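Local coordinates for protein syncytin-1 (Homo sapiens, PDB 5HA6) that probably drives the fusion of cell membranes, as the envelope glycoprotein of an endogenous retrovirus whose fusion subunit folds into a trimer of helical hairpins, at residues 36-41 / 107-111. The protein carries 1 engineered substitution. Numbering follows the deposited sequence. Where two conformers were deposited one is given.
Sequences LNGDME and IQRRA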
loop_
_atom_site.group_PDB
_atom_site.type_symbol
_atom_site.label_atom_id
_atom_site.label_comp_id
_atom_site.label_asym_id
_atom_site.label_seq_id
_atom_site.Cartn_x
_atom_site.Cartn_y
_atom_site.Cartn_z
ATOM N N LEU A 36 -14.810 8.804 -12.841
ATOM C CA LEU A 36 -13.533 9.119 -12.234
ATOM C C LEU A 36 -13.704 9.245 -10.723
ATOM O O LEU A 36 -13.022 8.551 -9.928
ATOM C CB LEU A 36 -12.971 10.418 -12.861
ATOM C CG LEU A 36 -11.675 10.947 -12.192
ATOM C CD1 LEU A 36 -10.601 9.920 -12.292
ATOM C CD2 LEU A 36 -11.173 12.262 -12.804
ATOM N N ASN A 37 -14.628 10.100 -10.293
ATOM C CA ASN A 37 -14.836 10.306 -8.853
ATOM C C ASN A 37 -15.126 9.005 -8.101
ATOM O O ASN A 37 -14.512 8.726 -7.064
ATOM C CB ASN A 37 -15.972 11.295 -8.610
ATOM C CG ASN A 37 -15.554 12.741 -8.860
ATOM O OD1 ASN A 37 -14.386 13.023 -9.150
ATOM N ND2 ASN A 37 -16.523 13.661 -8.779
ATOM N N GLY A 38 -16.036 8.185 -8.624
ATOM C CA GLY A 38 -16.336 6.926 -7.924
ATOM C C GLY A 38 -15.179 5.905 -7.881
ATOM O O GLY A 38 -15.020 5.157 -6.889
ATOM N N ASP A 39 -14.390 5.820 -8.945
ATOM C CA ASP A 39 -13.168 5.008 -8.886
ATOM C C ASP A 39 -12.190 5.575 -7.823
ATOM O O ASP A 39 -11.674 4.870 -6.963
ATOM C CB ASP A 39 -12.458 4.985 -10.240
ATOM C CG ASP A 39 -13.142 4.130 -11.287
ATOM O OD1 ASP A 39 -14.344 3.799 -11.198
ATOM O OD2 ASP A 39 -12.445 3.834 -12.276
ATOM N N MET A 40 -11.934 6.882 -7.879
ATOM C CA MET A 40 -10.979 7.493 -6.952
ATOM C C MET A 40 -11.378 7.459 -5.481
ATOM O O MET A 40 -10.495 7.404 -4.614
ATOM C CB MET A 40 -10.710 8.951 -7.374
ATOM C CG MET A 40 -9.948 9.005 -8.630
ATOM S SD MET A 40 -8.233 8.428 -8.374
ATOM C CE MET A 40 -7.570 8.433 -9.997
ATOM N N GLU A 41 -12.679 7.492 -5.181
ATOM C CA GLU A 41 -13.112 7.287 -3.804
ATOM C C GLU A 41 -12.631 5.921 -3.301
ATOM O O GLU A 41 -12.123 5.788 -2.178
ATOM C CB GLU A 41 -14.642 7.374 -3.674
ATOM C CG GLU A 41 -15.243 8.722 -3.935
ATOM C CD GLU A 41 -14.983 9.725 -2.807
ATOM O OE1 GLU A 41 -15.431 10.892 -2.931
ATOM O OE2 GLU A 41 -14.318 9.377 -1.813
ATOM N N ILE A 107 -11.809 15.309 -5.999
ATOM C CA ILE A 107 -13.165 14.813 -6.180
ATOM C C ILE A 107 -14.221 15.865 -5.838
ATOM O O ILE A 107 -15.145 16.166 -6.640
ATOM C CB ILE A 107 -13.422 13.589 -5.317
ATOM C CG1 ILE A 107 -12.556 12.446 -5.823
ATOM C CG2 ILE A 107 -14.910 13.232 -5.274
ATOM C CD1 ILE A 107 -12.383 11.334 -4.803
ATOM N N GLN A 108 -14.141 16.422 -4.655
ATOM C CA GLN A 108 -15.083 17.418 -4.244
ATOM C C GLN A 108 -15.040 18.611 -5.174
ATOM O O GLN A 108 -16.049 19.109 -5.522
ATOM C CB GLN A 108 -14.874 17.822 -2.787
ATOM C CG GLN A 108 -15.201 16.741 -1.777
ATOM C CD GLN A 108 -16.652 16.315 -1.809
ATOM O OE1 GLN A 108 -17.543 17.115 -1.698
ATOM N NE2 GLN A 108 -16.874 15.046 -2.002
ATOM N N ARG A 109 -13.865 19.022 -5.603
ATOM C CA ARG A 109 -13.821 20.219 -6.450
ATOM C C ARG A 109 -14.505 19.969 -7.790
ATOM O O ARG A 109 -15.222 20.839 -8.301
ATOM C CB ARG A 109 -12.387 20.700 -6.707
ATOM C CG ARG A 109 -12.314 21.835 -7.775
ATOM C CD ARG A 109 -10.899 22.376 -8.010
ATOM N NE ARG A 109 -10.014 21.388 -8.643
ATOM C CZ ARG A 109 -8.745 21.624 -8.966
ATOM N NH1 ARG A 109 -8.198 22.807 -8.726
ATOM N NH2 ARG A 109 -8.015 20.676 -9.534
ATOM N N ARG A 110 -14.278 18.783 -8.388
ATOM C CA ARG A 110 -14.970 18.483 -9.655
ATOM C C ARG A 110 -16.481 18.514 -9.486
ATOM O O ARG A 110 -17.214 19.136 -10.278
ATOM C CB ARG A 110 -14.550 17.106 -10.176
ATOM C CG ARG A 110 -13.143 17.123 -10.768
ATOM C CD ARG A 110 -12.872 15.860 -11.521
ATOM N NE ARG A 110 -12.694 14.775 -10.557
ATOM C CZ ARG A 110 -11.513 14.356 -10.118
ATOM N NH1 ARG A 110 -10.404 14.952 -10.521
ATOM N NH2 ARG A 110 -11.454 13.381 -9.222
ATOM N N ALA A 111 -16.955 17.850 -8.436
ATOM C CA ALA A 111 -18.407 17.914 -8.174
ATOM C C ALA A 111 -18.881 19.360 -7.927
ATOM O O ALA A 111 -19.961 19.801 -8.366
ATOM C CB ALA A 111 -18.740 17.053 -6.989
HETATM O O HOH W 1 -14.218 13.423 -1.504
#
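Arg110 meets the side-chain amide of Asn37 side-on, both nitrogens donating to one oxygen: NE lies 2.8 Å and NH2 3.0 Å from Asn37 OD1. That oxygen sits in the guanidinium plane, while the amide is turned 38° from it. A bend at chi3 (-73°) turns the NE/NH2 side of the guanidinium toward Asn37 OD1. The group is shared with the trimer: NH1 forms a salt bridge with Glu35, and NH2, besides Asn37, one with Asp39, both of the second subunit, which together fix its rotation. A methyl packs over one guanidinium face, Leu36 CD2 standing 3.4 Å from Arg110 CZ, the two side chains crossing at about a right angle. Ile107 points into the interface; its CG2 rests 3.7 Å from Asn37 CG, and its CD1 makes apolar contact with Met40 CB at 3.9 Å. Glu41, bent at chi2, crosses Ile107 at a slant, OE1 3.4 Å from Ile107 CG2, and a water bridges Glu41 OE1 to Gln108 NE2. The segments run nearly antiparallel (161°), helix 93-115 packing back against the longer helix 25-71, whose Leu36 and Met40 meet their counterparts in the third subunit, consistent with the six-helix bundle of a post-fusion class I fusion protein.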